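Nitrite oxidoreductase subunit A (Kuenenia stuttgartiensis, PDB 7B04) binds an iron/sulfur cluster, a molybdenum atom and two MD1 groups, as a NarG-like member of the molybdopterin oxidoreductase family. Local coordinates at residues B[129-133]-B[696-702]; B[684-689]-B[1043-1047]; B[120-124]-B[925-931]. All coordinates share one frame; numbering follows the deposited sequence.

Contact 1. Residues B[129-133]-B[696-702]; sequences YRLRY and PANSWVE. With MD1 (phosphoric acid 4-(2-amino-4-oxo-3,4,5,6,-tetrahydro-pteridin-6-yl)-2-hydroxy-3,4-dimercapto-but-3-en-yl ester guanylate ester), chain C.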
loop_
_atom_site.group_PDB
_atom_site.type_symbol
_atom_site.label_atom_id
_atom_site.label_comp_id
_atom_site.label_asym_id
_atom_site.label_seq_id
_atom_site.Cartn_x
_atom_site.Cartn_y
_atom_site.Cartn_z
ATOM N N TYR B 129 7.263 -17.252 -3.957
ATOM C CA TYR B 129 8.190 -16.966 -2.870
ATOM C C TYR B 129 7.833 -17.747 -1.616
ATOM O O TYR B 129 8.464 -17.564 -0.571
ATOM C CB TYR B 129 8.203 -15.463 -2.572
ATOM C CG TYR B 129 8.329 -14.615 -3.818
ATOM C CD1 TYR B 129 9.522 -14.563 -4.526
ATOM C CD2 TYR B 129 7.252 -13.882 -4.296
ATOM C CE1 TYR B 129 9.641 -13.799 -5.669
ATOM C CE2 TYR B 129 7.361 -13.111 -5.438
ATOM C CZ TYR B 129 8.560 -13.073 -6.120
ATOM O OH TYR B 129 8.682 -12.310 -7.259
ATOM N N ARG B 130 6.832 -18.613 -1.719
ATOM C CA ARG B 130 6.288 -19.347 -0.588
ATOM C C ARG B 130 7.266 -20.371 -0.023
ATOM O O ARG B 130 7.990 -21.042 -0.763
ATOM C CB ARG B 130 5.011 -20.058 -1.029
ATOM C CG ARG B 130 4.199 -20.601 0.100
ATOM C CD ARG B 130 3.388 -19.505 0.729
ATOM N NE ARG B 130 2.992 -19.871 2.080
ATOM C CZ ARG B 130 1.800 -20.361 2.388
ATOM N NH1 ARG B 130 1.516 -20.673 3.644
ATOM N NH2 ARG B 130 0.894 -20.542 1.436
ATOM N N LEU B 131 7.284 -20.481 1.305
ATOM C CA LEU B 131 7.974 -21.587 1.954
ATOM C C LEU B 131 7.152 -22.858 1.788
ATOM O O LEU B 131 5.930 -22.851 1.962
ATOM C CB LEU B 131 8.188 -21.299 3.439
ATOM C CG LEU B 131 9.424 -20.501 3.853
ATOM C CD1 LEU B 131 9.443 -20.309 5.360
ATOM C CD2 LEU B 131 10.690 -21.197 3.382
ATOM N N ARG B 132 7.820 -23.956 1.444
ATOM C CA ARG B 132 7.123 -25.193 1.132
ATOM C C ARG B 132 7.422 -26.344 2.079
ATOM O O ARG B 132 6.599 -27.262 2.179
ATOM C CB ARG B 132 7.452 -25.647 -0.298
ATOM C CG ARG B 132 7.123 -24.631 -1.372
ATOM C CD ARG B 132 7.345 -25.217 -2.754
ATOM N NE ARG B 132 8.695 -25.753 -2.909
ATOM C CZ ARG B 132 9.762 -25.018 -3.208
ATOM N NH1 ARG B 132 9.638 -23.710 -3.386
ATOM N NH2 ARG B 132 10.952 -25.589 -3.332
ATOM N N TYR B 133 8.546 -26.316 2.785
ATOM C CA TYR B 133 8.965 -27.428 3.624
ATOM C C TYR B 133 10.077 -26.940 4.540
ATOM O O TYR B 133 10.736 -25.937 4.237
ATOM C CB TYR B 133 9.450 -28.610 2.767
ATOM C CG TYR B 133 10.323 -28.200 1.598
ATOM C CD1 TYR B 133 9.788 -28.033 0.327
ATOM C CD2 TYR B 133 11.682 -27.970 1.768
ATOM C CE1 TYR B 133 10.581 -27.657 -0.742
ATOM C CE2 TYR B 133 12.483 -27.597 0.705
ATOM C CZ TYR B 133 11.929 -27.440 -0.547
ATOM O OH TYR B 133 12.724 -27.065 -1.606
ATOM N N PRO B 696 8.253 -23.670 7.917
ATOM C CA PRO B 696 7.078 -23.143 7.211
ATOM C C PRO B 696 5.853 -23.183 8.112
ATOM O O PRO B 696 5.448 -24.245 8.589
ATOM C CB PRO B 696 6.934 -24.082 6.009
ATOM C CG PRO B 696 7.566 -25.351 6.455
ATOM C CD PRO B 696 8.686 -24.971 7.380
ATOM N N ALA B 697 5.275 -22.015 8.349
ATOM C CA ALA B 697 4.078 -21.872 9.158
ATOM C C ALA B 697 2.853 -21.683 8.275
ATOM O O ALA B 697 2.950 -21.368 7.087
ATOM C CB ALA B 697 4.214 -20.688 10.112
ATOM N N ASN B 698 1.688 -21.883 8.878
ATOM C CA ASN B 698 0.430 -21.659 8.187
ATOM C C ASN B 698 0.119 -20.168 8.146
ATOM O O ASN B 698 0.265 -19.469 9.154
ATOM C CB ASN B 698 -0.700 -22.412 8.886
ATOM C CG ASN B 698 -0.712 -23.888 8.548
ATOM O OD1 ASN B 698 -0.426 -24.279 7.418
ATOM N ND2 ASN B 698 -1.065 -24.715 9.526
ATOM N N SER B 699 -0.297 -19.680 6.981
ATOM C CA SER B 699 -0.715 -18.292 6.870
ATOM C C SER B 699 -2.078 -18.115 7.540
ATOM O O SER B 699 -2.675 -19.064 8.055
ATOM C CB SER B 699 -0.757 -17.867 5.403
ATOM O OG SER B 699 -1.741 -18.593 4.688
ATOM N N TRP B 700 -2.583 -16.879 7.532
ATOM C CA TRP B 700 -3.830 -16.599 8.236
ATOM C C TRP B 700 -5.013 -17.341 7.632
ATOM O O TRP B 700 -6.021 -17.537 8.319
ATOM C CB TRP B 700 -4.120 -15.097 8.256
ATOM C CG TRP B 700 -2.957 -14.261 8.662
ATOM C CD1 TRP B 700 -2.260 -14.331 9.834
ATOM C CD2 TRP B 700 -2.359 -13.211 7.901
ATOM N NE1 TRP B 700 -1.258 -13.392 9.843
ATOM C CE2 TRP B 700 -1.299 -12.691 8.666
ATOM C CE3 TRP B 700 -2.615 -12.662 6.642
ATOM C CZ2 TRP B 700 -0.496 -11.650 8.214
ATOM C CZ3 TRP B 700 -1.819 -11.630 6.195
ATOM C CH2 TRP B 700 -0.772 -11.136 6.977
ATOM N N VAL B 701 -4.915 -17.764 6.367
ATOM C CA VAL B 701 -6.009 -18.498 5.736
ATOM C C VAL B 701 -5.839 -20.004 5.826
ATOM O O VAL B 701 -6.759 -20.743 5.439
ATOM C CB VAL B 701 -6.164 -18.128 4.247
ATOM C CG1 VAL B 701 -6.518 -16.668 4.102
ATOM C CG2 VAL B 701 -4.891 -18.454 3.483
ATOM N N GLU B 702 -4.703 -20.491 6.316
ATOM C CA GLU B 702 -4.493 -21.923 6.477
ATOM C C GLU B 702 -4.293 -22.299 7.939
ATOM O O GLU B 702 -3.567 -23.240 8.254
ATOM C CB GLU B 702 -3.298 -22.401 5.656
ATOM C CG GLU B 702 -3.013 -21.594 4.409
ATOM C CD GLU B 702 -1.596 -21.798 3.914
ATOM O OE1 GLU B 702 -0.710 -21.010 4.303
ATOM O OE2 GLU B 702 -1.364 -22.757 3.151
HETATM P PB MD1 C . 8.756 -6.818 10.957
HETATM O O3B MD1 C . 7.964 -6.662 9.524
HETATM O O1B MD1 C . 10.029 -7.587 10.707
HETATM O O2B MD1 C . 7.887 -7.595 11.918
HETATM O O3A MD1 C . 9.122 -5.361 11.646
HETATM C C10 MD1 C . 8.439 -4.189 11.306
HETATM C C11 MD1 C . 9.443 -2.999 11.288
HETATM O O11 MD1 C . 9.930 -2.745 9.778
HETATM C C12 MD1 C . 8.912 -1.911 11.848
HETATM S S12 MD1 C . 7.167 -1.949 12.352
HETATM C C13 MD1 C . 9.654 -0.573 12.136
HETATM S S13 MD1 C . 8.603 0.695 12.906
HETATM C C14 MD1 C . 11.034 -0.196 11.866
HETATM N N15 MD1 C . 10.948 0.862 10.667
HETATM C C16 MD1 C . 12.153 1.127 9.983
HETATM C C15 MD1 C . 12.209 2.285 9.052
HETATM O O14 MD1 C . 11.253 2.971 8.910
HETATM N N17 MD1 C . 13.460 2.583 8.306
HETATM C C17 MD1 C . 14.702 1.685 8.488
HETATM N N16 MD1 C . 15.924 1.980 7.763
HETATM N N18 MD1 C . 14.660 0.508 9.431
HETATM C C20 MD1 C . 13.461 0.202 10.166
HETATM N N8 MD1 C . 13.472 -0.909 11.023
HETATM C C7 MD1 C . 12.089 -1.263 11.742
HETATM P PA MD1 C . 7.321 -7.940 8.701
HETATM O O1A MD1 C . 6.155 -7.488 7.856
HETATM O O2A MD1 C . 8.398 -8.495 7.816
HETATM O "O5'" MD1 C . 6.853 -9.186 9.669
HETATM C "C5'" MD1 C . 6.093 -10.189 9.053
HETATM C "C4'" MD1 C . 6.998 -11.405 8.654
HETATM O "O4'" MD1 C . 6.360 -12.723 9.178
HETATM C "C1'" MD1 C . 5.700 -13.385 7.931
HETATM N N9 MD1 C . 4.298 -13.798 8.221
HETATM C C4 MD1 C . 4.088 -14.772 9.090
HETATM N N3 MD1 C . 5.033 -15.588 9.894
HETATM C C2 MD1 C . 4.514 -16.612 10.791
HETATM N N2 MD1 C . 5.439 -17.402 11.570
HETATM N N1 MD1 C . 3.097 -16.842 10.910
HETATM C C6 MD1 C . 2.195 -16.052 10.133
HETATM O O6 MD1 C . 1.029 -16.237 10.226
HETATM C C5 MD1 C . 2.745 -14.975 9.189
HETATM N N7 MD1 C . 2.149 -14.115 8.369
HETATM C C8 MD1 C . 3.105 -13.378 7.761
HETATM C "C2'" MD1 C . 5.741 -12.509 7.008
HETATM O "O2'" MD1 C . 5.946 -13.151 5.714
HETATM C "C3'" MD1 C . 7.034 -11.543 7.383
HETATM O "O3'" MD1 C . 8.263 -12.207 6.970
#

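Contact 2. Residues B[684-689]-B[1043-1047]; sequences ITGSIE and SPSGY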
loop_
_atom_site.group_PDB
_atom_site.type_symbol
_atom_site.label_atom_id
_atom_site.label_comp_id
_atom_site.label_asym_id
_atom_site.label_seq_id
_atom_site.Cartn_x
_atom_site.Cartn_y
_atom_site.Cartn_z
ATOM N N ILE B 684 10.187 -17.332 1.817
ATOM C CA ILE B 684 11.642 -17.234 1.901
ATOM C C ILE B 684 12.001 -15.749 1.814
ATOM O O ILE B 684 11.769 -15.099 0.795
ATOM C CB ILE B 684 12.330 -18.072 0.812
ATOM C CG1 ILE B 684 13.851 -18.050 0.972
ATOM C CG2 ILE B 684 11.878 -17.680 -0.603
ATOM C CD1 ILE B 684 14.538 -19.185 0.238
ATOM N N THR B 685 12.536 -15.199 2.904
ATOM C CA THR B 685 12.571 -13.752 3.093
ATOM C C THR B 685 13.954 -13.117 3.039
ATOM O O THR B 685 14.057 -11.894 3.199
ATOM C CB THR B 685 11.908 -13.394 4.424
ATOM O OG1 THR B 685 12.419 -14.243 5.460
ATOM C CG2 THR B 685 10.407 -13.571 4.315
ATOM N N GLY B 686 15.010 -13.881 2.791
ATOM C CA GLY B 686 16.345 -13.331 2.929
ATOM C C GLY B 686 16.849 -13.309 4.359
ATOM O O GLY B 686 18.063 -13.353 4.580
ATOM N N SER B 687 15.948 -13.223 5.342
ATOM C CA SER B 687 16.352 -13.606 6.690
ATOM C C SER B 687 16.530 -15.116 6.784
ATOM O O SER B 687 17.399 -15.590 7.522
ATOM C CB SER B 687 15.341 -13.112 7.724
ATOM O OG SER B 687 15.332 -11.695 7.789
ATOM N N ILE B 688 15.731 -15.883 6.036
ATOM C CA ILE B 688 15.959 -17.322 5.948
ATOM C C ILE B 688 17.226 -17.594 5.147
ATOM O O ILE B 688 17.997 -18.514 5.457
ATOM C CB ILE B 688 14.743 -18.035 5.315
ATOM C CG1 ILE B 688 13.689 -18.449 6.345
ATOM C CG2 ILE B 688 15.177 -19.266 4.524
ATOM C CD1 ILE B 688 13.059 -17.306 7.075
ATOM N N GLU B 689 17.486 -16.760 4.138
ATOM C CA GLU B 689 18.659 -16.941 3.291
ATOM C C GLU B 689 19.952 -16.798 4.077
ATOM O O GLU B 689 20.981 -17.362 3.687
ATOM C CB GLU B 689 18.626 -15.937 2.138
ATOM C CG GLU B 689 17.882 -16.414 0.905
ATOM C CD GLU B 689 18.818 -16.897 -0.186
ATOM O OE1 GLU B 689 19.442 -17.965 -0.013
ATOM O OE2 GLU B 689 18.935 -16.199 -1.215
ATOM N N SER B 1043 17.287 -15.425 -6.513
ATOM C CA SER B 1043 18.155 -16.475 -6.016
ATOM C C SER B 1043 17.663 -17.836 -6.507
ATOM O O SER B 1043 16.466 -18.019 -6.754
ATOM C CB SER B 1043 18.192 -16.450 -4.489
ATOM O OG SER B 1043 18.815 -17.608 -3.963
ATOM N N PRO B 1044 18.567 -18.805 -6.679
ATOM C CA PRO B 1044 18.123 -20.163 -7.032
ATOM C C PRO B 1044 17.190 -20.772 -6.001
ATOM O O PRO B 1044 16.469 -21.724 -6.322
ATOM C CB PRO B 1044 19.439 -20.946 -7.135
ATOM C CG PRO B 1044 20.469 -19.907 -7.439
ATOM C CD PRO B 1044 20.034 -18.681 -6.691
ATOM N N SER B 1045 17.181 -20.248 -4.775
ATOM C CA SER B 1045 16.264 -20.697 -3.736
ATOM C C SER B 1045 14.854 -20.150 -3.915
ATOM O O SER B 1045 13.945 -20.579 -3.197
ATOM C CB SER B 1045 16.796 -20.291 -2.361
ATOM O OG SER B 1045 16.799 -18.882 -2.222
ATOM N N GLY B 1046 14.652 -19.224 -4.848
ATOM C CA GLY B 1046 13.381 -18.568 -5.041
ATOM C C GLY B 1046 13.296 -17.190 -4.426
ATOM O O GLY B 1046 12.287 -16.505 -4.624
ATOM N N TYR B 1047 14.322 -16.765 -3.692
ATOM C CA TYR B 1047 14.301 -15.471 -3.027
ATOM C C TYR B 1047 14.612 -14.363 -4.024
ATOM O O TYR B 1047 15.520 -14.477 -4.853
ATOM C CB TYR B 1047 15.294 -15.446 -1.873
ATOM C CG TYR B 1047 15.564 -14.057 -1.315
ATOM C CD1 TYR B 1047 14.612 -13.392 -0.549
ATOM C CD2 TYR B 1047 16.783 -13.430 -1.524
ATOM C CE1 TYR B 1047 14.868 -12.128 -0.037
ATOM C CE2 TYR B 1047 17.038 -12.174 -1.011
ATOM C CZ TYR B 1047 16.082 -11.527 -0.268
ATOM O OH TYR B 1047 16.340 -10.274 0.244
#

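Contact 3. Residues B[120-124]-B[925-931]; sequences TFHRR and QWAVTDW. With MD1 (phosphoric acid 4-(2-amino-4-oxo-3,4,5,6,-tetrahydro-pteridin-6-yl)-2-hydroxy-3,4-dimercapto-but-3-en-yl ester guanylate ester), chain C.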
loop_
_atom_site.group_PDB
_atom_site.type_symbol
_atom_site.label_atom_id
_atom_site.label_comp_id
_atom_site.label_asym_id
_atom_site.label_seq_id
_atom_site.Cartn_x
_atom_site.Cartn_y
_atom_site.Cartn_z
ATOM N N THR B 120 -4.675 -8.630 -2.211
ATOM C CA THR B 120 -3.724 -9.437 -2.969
ATOM C C THR B 120 -2.991 -10.448 -2.098
ATOM O O THR B 120 -1.911 -10.916 -2.476
ATOM C CB THR B 120 -2.725 -8.541 -3.710
ATOM O OG1 THR B 120 -1.716 -8.088 -2.802
ATOM C CG2 THR B 120 -3.428 -7.353 -4.328
ATOM N N PHE B 121 -3.542 -10.785 -0.930
ATOM C CA PHE B 121 -2.868 -11.739 -0.050
ATOM C C PHE B 121 -2.810 -13.132 -0.662
ATOM O O PHE B 121 -1.853 -13.880 -0.435
ATOM C CB PHE B 121 -3.566 -11.806 1.303
ATOM C CG PHE B 121 -2.926 -12.775 2.246
ATOM C CD1 PHE B 121 -1.563 -12.708 2.499
ATOM C CD2 PHE B 121 -3.667 -13.769 2.844
ATOM C CE1 PHE B 121 -0.969 -13.605 3.357
ATOM C CE2 PHE B 121 -3.076 -14.668 3.702
ATOM C CZ PHE B 121 -1.727 -14.587 3.957
ATOM N N HIS B 122 -3.828 -13.508 -1.435
ATOM C CA HIS B 122 -3.842 -14.827 -2.071
ATOM C C HIS B 122 -2.771 -14.950 -3.136
ATOM O O HIS B 122 -2.341 -16.067 -3.448
ATOM C CB HIS B 122 -5.219 -15.127 -2.651
ATOM C CG HIS B 122 -5.670 -14.147 -3.699
ATOM N ND1 HIS B 122 -5.991 -12.833 -3.406
ATOM C CD2 HIS B 122 -5.875 -14.300 -5.029
ATOM C CE1 HIS B 122 -6.370 -12.224 -4.511
ATOM N NE2 HIS B 122 -6.309 -13.090 -5.506
ATOM N N ARG B 123 -2.362 -13.833 -3.732
ATOM C CA ARG B 123 -1.223 -13.873 -4.646
ATOM C C ARG B 123 0.049 -14.299 -3.931
ATOM O O ARG B 123 0.955 -14.874 -4.544
ATOM C CB ARG B 123 -1.030 -12.501 -5.295
ATOM C CG ARG B 123 -1.452 -12.467 -6.730
ATOM C CD ARG B 123 -0.391 -13.105 -7.592
ATOM N NE ARG B 123 -0.903 -13.533 -8.885
ATOM C CZ ARG B 123 -0.616 -12.912 -10.018
ATOM N NH1 ARG B 123 -1.154 -13.315 -11.159
ATOM N NH2 ARG B 123 0.161 -11.840 -9.996
ATOM N N ARG B 124 0.123 -14.034 -2.637
ATOM C CA ARG B 124 1.245 -14.502 -1.836
ATOM C C ARG B 124 1.008 -15.929 -1.370
ATOM O O ARG B 124 1.955 -16.704 -1.193
ATOM C CB ARG B 124 1.446 -13.593 -0.624
ATOM C CG ARG B 124 1.825 -12.177 -0.928
ATOM C CD ARG B 124 1.814 -11.395 0.368
ATOM N NE ARG B 124 2.872 -11.876 1.254
ATOM C CZ ARG B 124 2.945 -11.600 2.554
ATOM N NH1 ARG B 124 3.938 -12.088 3.291
ATOM N NH2 ARG B 124 2.013 -10.845 3.125
ATOM N N GLN B 925 6.291 -7.358 3.714
ATOM C CA GLN B 925 5.188 -8.108 3.166
ATOM C C GLN B 925 4.614 -7.281 2.031
ATOM O O GLN B 925 4.439 -6.062 2.171
ATOM C CB GLN B 925 4.177 -8.352 4.273
ATOM C CG GLN B 925 4.770 -9.200 5.373
ATOM C CD GLN B 925 3.740 -10.026 6.053
ATOM O OE1 GLN B 925 3.319 -11.058 5.535
ATOM N NE2 GLN B 925 3.319 -9.589 7.230
ATOM N N TRP B 926 4.336 -7.942 0.913
ATOM C CA TRP B 926 3.818 -7.361 -0.318
ATOM C C TRP B 926 4.887 -6.491 -0.980
ATOM O O TRP B 926 4.603 -5.876 -2.002
ATOM C CB TRP B 926 2.529 -6.559 -0.106
ATOM C CG TRP B 926 1.380 -7.433 0.274
ATOM C CD1 TRP B 926 0.560 -8.106 -0.576
ATOM C CD2 TRP B 926 0.911 -7.722 1.598
ATOM N NE1 TRP B 926 -0.393 -8.798 0.131
ATOM C CE2 TRP B 926 -0.198 -8.579 1.468
ATOM C CE3 TRP B 926 1.318 -7.337 2.878
ATOM C CZ2 TRP B 926 -0.903 -9.058 2.567
ATOM C CZ3 TRP B 926 0.618 -7.820 3.969
ATOM C CH2 TRP B 926 -0.480 -8.668 3.806
ATOM N N ALA B 927 6.102 -6.405 -0.418
ATOM C CA ALA B 927 7.174 -5.642 -1.047
ATOM C C ALA B 927 7.649 -6.322 -2.315
ATOM O O ALA B 927 8.306 -5.687 -3.145
ATOM C CB ALA B 927 8.357 -5.470 -0.088
ATOM N N VAL B 928 7.349 -7.608 -2.462
ATOM C CA VAL B 928 7.806 -8.386 -3.605
ATOM C C VAL B 928 6.669 -9.001 -4.404
ATOM O O VAL B 928 6.909 -9.470 -5.526
ATOM C CB VAL B 928 8.782 -9.488 -3.154
ATOM C CG1 VAL B 928 8.025 -10.728 -2.694
ATOM C CG2 VAL B 928 9.682 -9.809 -4.256
ATOM N N THR B 929 5.449 -9.013 -3.875
ATOM C CA THR B 929 4.299 -9.512 -4.615
ATOM C C THR B 929 4.092 -8.695 -5.878
ATOM O O THR B 929 3.944 -7.473 -5.808
ATOM C CB THR B 929 3.062 -9.449 -3.728
ATOM O OG1 THR B 929 3.353 -10.101 -2.489
ATOM C CG2 THR B 929 1.884 -10.133 -4.404
ATOM N N ASP B 930 4.043 -9.377 -7.025
ATOM C CA ASP B 930 4.132 -8.699 -8.316
ATOM C C ASP B 930 3.154 -7.531 -8.421
ATOM O O ASP B 930 3.544 -6.419 -8.791
ATOM C CB ASP B 930 3.906 -9.699 -9.448
ATOM C CG ASP B 930 2.597 -10.434 -9.323
ATOM O OD1 ASP B 930 1.875 -10.218 -8.324
ATOM O OD2 ASP B 930 2.286 -11.237 -10.225
ATOM N N TRP B 931 1.882 -7.761 -8.088
ATOM C CA TRP B 931 0.872 -6.717 -8.247
ATOM C C TRP B 931 1.218 -5.478 -7.428
ATOM O O TRP B 931 1.206 -4.356 -7.946
ATOM C CB TRP B 931 -0.504 -7.258 -7.858
ATOM C CG TRP B 931 -1.089 -8.186 -8.879
ATOM C CD1 TRP B 931 -0.654 -8.376 -10.158
ATOM C CD2 TRP B 931 -2.214 -9.055 -8.704
ATOM N NE1 TRP B 931 -1.440 -9.309 -10.792
ATOM C CE2 TRP B 931 -2.405 -9.741 -9.920
ATOM C CE3 TRP B 931 -3.079 -9.319 -7.638
ATOM C CZ2 TRP B 931 -3.425 -10.672 -10.099
ATOM C CZ3 TRP B 931 -4.092 -10.244 -7.819
ATOM C CH2 TRP B 931 -4.256 -10.909 -9.038
HETATM P PB MD1 C . 8.756 -6.818 10.957
HETATM O O3B MD1 C . 7.964 -6.662 9.524
HETATM O O1B MD1 C . 10.029 -7.587 10.707
HETATM O O2B MD1 C . 7.887 -7.595 11.918
HETATM O O3A MD1 C . 9.122 -5.361 11.646
HETATM C C10 MD1 C . 8.439 -4.189 11.306
HETATM C C11 MD1 C . 9.443 -2.999 11.288
HETATM O O11 MD1 C . 9.930 -2.745 9.778
HETATM C C12 MD1 C . 8.912 -1.911 11.848
HETATM S S12 MD1 C . 7.167 -1.949 12.352
HETATM C C13 MD1 C . 9.654 -0.573 12.136
HETATM S S13 MD1 C . 8.603 0.695 12.906
HETATM C C14 MD1 C . 11.034 -0.196 11.866
HETATM N N15 MD1 C . 10.948 0.862 10.667
HETATM C C16 MD1 C . 12.153 1.127 9.983
HETATM C C15 MD1 C . 12.209 2.285 9.052
HETATM O O14 MD1 C . 11.253 2.971 8.910
HETATM N N17 MD1 C . 13.460 2.583 8.306
HETATM C C17 MD1 C . 14.702 1.685 8.488
HETATM N N16 MD1 C . 15.924 1.980 7.763
HETATM N N18 MD1 C . 14.660 0.508 9.431
HETATM C C20 MD1 C . 13.461 0.202 10.166
HETATM N N8 MD1 C . 13.472 -0.909 11.023
HETATM C C7 MD1 C . 12.089 -1.263 11.742
HETATM P PA MD1 C . 7.321 -7.940 8.701
HETATM O O1A MD1 C . 6.155 -7.488 7.856
HETATM O O2A MD1 C . 8.398 -8.495 7.816
HETATM O "O5'" MD1 C . 6.853 -9.186 9.669
HETATM C "C5'" MD1 C . 6.093 -10.189 9.053
HETATM C "C4'" MD1 C . 6.998 -11.405 8.654
HETATM O "O4'" MD1 C . 6.360 -12.723 9.178
HETATM C "C1'" MD1 C . 5.700 -13.385 7.931
HETATM N N9 MD1 C . 4.298 -13.798 8.221
HETATM C C4 MD1 C . 4.088 -14.772 9.090
HETATM N N3 MD1 C . 5.033 -15.588 9.894
HETATM C C2 MD1 C . 4.514 -16.612 10.791
HETATM N N2 MD1 C . 5.439 -17.402 11.570
HETATM N N1 MD1 C . 3.097 -16.842 10.910
HETATM C C6 MD1 C . 2.195 -16.052 10.133
HETATM O O6 MD1 C . 1.029 -16.237 10.226
HETATM C C5 MD1 C . 2.745 -14.975 9.189
HETATM N N7 MD1 C . 2.149 -14.115 8.369
HETATM C C8 MD1 C . 3.105 -13.378 7.761
HETATM C "C2'" MD1 C . 5.741 -12.509 7.008
HETATM O "O2'" MD1 C . 5.946 -13.151 5.714
HETATM C "C3'" MD1 C . 7.034 -11.543 7.383
HETATM O "O3'" MD1 C . 8.263 -12.207 6.970
#

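Contact 1. Residues B[129-133]-B[696-702]
The guanidinium of R130 is met at its edge by two oxygens of 696-702: E702 OE1 and the backbone O of A697, 3.8 Å from NH1. The amide of S699 comes to it obliquely, and MD1 N7 lies obliquely to the W700 indole. The contact lies at the end of strand 693-696, which runs antiparallel to strand 135-137 in a mixed sheet; the loop leading into 135-137 meets the loop leaving 693-696, and a type I beta turn, S699 to E702, follows. R130 and E702 form a salt bridge, although the modelled NH1 to OE1 distance is doubtfully short, and their flat groups are 61° apart rather than coplanar. E702 OE1 also accepts from S699 N (3.0 Å) and S699 OG (2.7 Å), which arrive from opposite faces on its anti side; E702 is thereby tied back across its own turn. With CG anti to the backbone N (chi1 -167°) and a bend at chi2, the R130 chain reaches over to the turn, while NE and NH2 bind the carbonyls of I682 and V125. Just before the turn, A697 CB lies 3.8 Å from MD1 N2, so the braced loop is also a wall of the ligand pocket. At the strand end P696 CB makes apolar contact with L131 CB at 4.0 Å, and P696 CG rests 3.5 Å from the backbone C of Y133.

Contact 2. Residues B[684-689]-B[1043-1047]
S1043 OG stands between two oxygen partners, E689 OE2 across the contact at 3.1 Å and S1045 OG within its own loop at 3.0 Å. The hydroxyl pair is a hydrogen bond whose donor is undecided, and the bond to the carboxylate is therefore likely but not settled. What brings the two serines together is a type I beta turn from S1043 to G1046 with a G1 beta bulge. G1046 N bonds to S1043 O (2.9 Å) and S1043 N to Y1047 O, with G1046 at the left-handed backbone angles that the bulge uses. The partner is the loop joining strands 676-681 and 693-696 of the mixed sheet, so a turn from the late part of the chain is laid against a connection of the central fold.

Y1047 is the largest single contributor. Its CG is anti to the backbone N (chi1 167°), which brings one face of the ring against G686 and sets the ring alongside the E689 side chain. G686 CA stands over that face, 3.8 Å from the ring centroid and 22° off the normal, a CH-pi contact possible because this glycine has no side chain to hold the ring away. At the ring edge, near its plane, lies the carbonyl O of I684, while E689 OE2 approaches CD2 obliquely at 3.5 Å, its carboxylate turned 65° from the ring. W1023 meets the same tyrosine with its ring nearly parallel. One residue before G686, T685 touches MD1, so the loop pressed by Y1047 also lines the ligand pocket. I684 points toward the turn: CG1 packs on Y1047 CB, and CD1 ends 3.4 Å from S1045 OG.

Contact 3. Residues B[120-124]-B[925-931]
This is a buried arginine-tryptophan contact in which the short helix 121-125 lies across the loop that runs into helix 930-935, beside one MD1 and close to the iron/sulfur cluster. Consecutive arginines each take one tryptophan. The guanidinium of R123 lies flat on the indole of W931, centres 4.1 Å apart and planes at 30°, with its CG also over the six-membered ring. R124 behaves differently. Its CD sits 3.5 Å above the centroid of the five-membered ring of W926, and its CZ 4.4 Å above that of the six-membered ring. Since the two planes are 71° apart, this is a cation-pi contact made by an upright group whose NH2 meets the face. T929 touches both arginines, its CG2 3.9 Å from R123 CB and its OG1 beside R124 CG. R124 grips a single atom with two nitrogens, NH1 and NH2 reaching Q925 OE1 at 2.5 and 2.7 Å; the first comes in the carbonyl plane on a lone pair, the second from above that plane. R123 also forms a salt bridge with D930, modelled doubtfully close, and another with D193 of subunit C. E683 pairs with R124 NH1, which also lies 3.3 Å from MD1 O2'. The double grip on OE1 probably fixes the rotation of the Q925 amide, turning NE2 toward the ligand, while carboxylates would offset the buried charges and indoles add cation-pi stabilisation.

Along the chain the six segments come as 120-124, 129-133, 684-689, 696-702, 925-931 and 1043-1047, so contact 1 falls within the span of contact 3, whereas contact 2 crosses both. Contact 1 is the hub. Its centre lies about 14 Å from that of contact 2, which it touches through a probable hydrogen bond between Y129 O and I684 N, and about 13 Å from that of contact 3, where W700 packs on F121. Contacts 2 and 3, about 16 Å apart, do not touch. Segment 684-689 precedes strand 693-696, and segment 696-702 begins with its last residue. Together the three contacts bring early, middle and late parts of the chain around the same MD1 pocket.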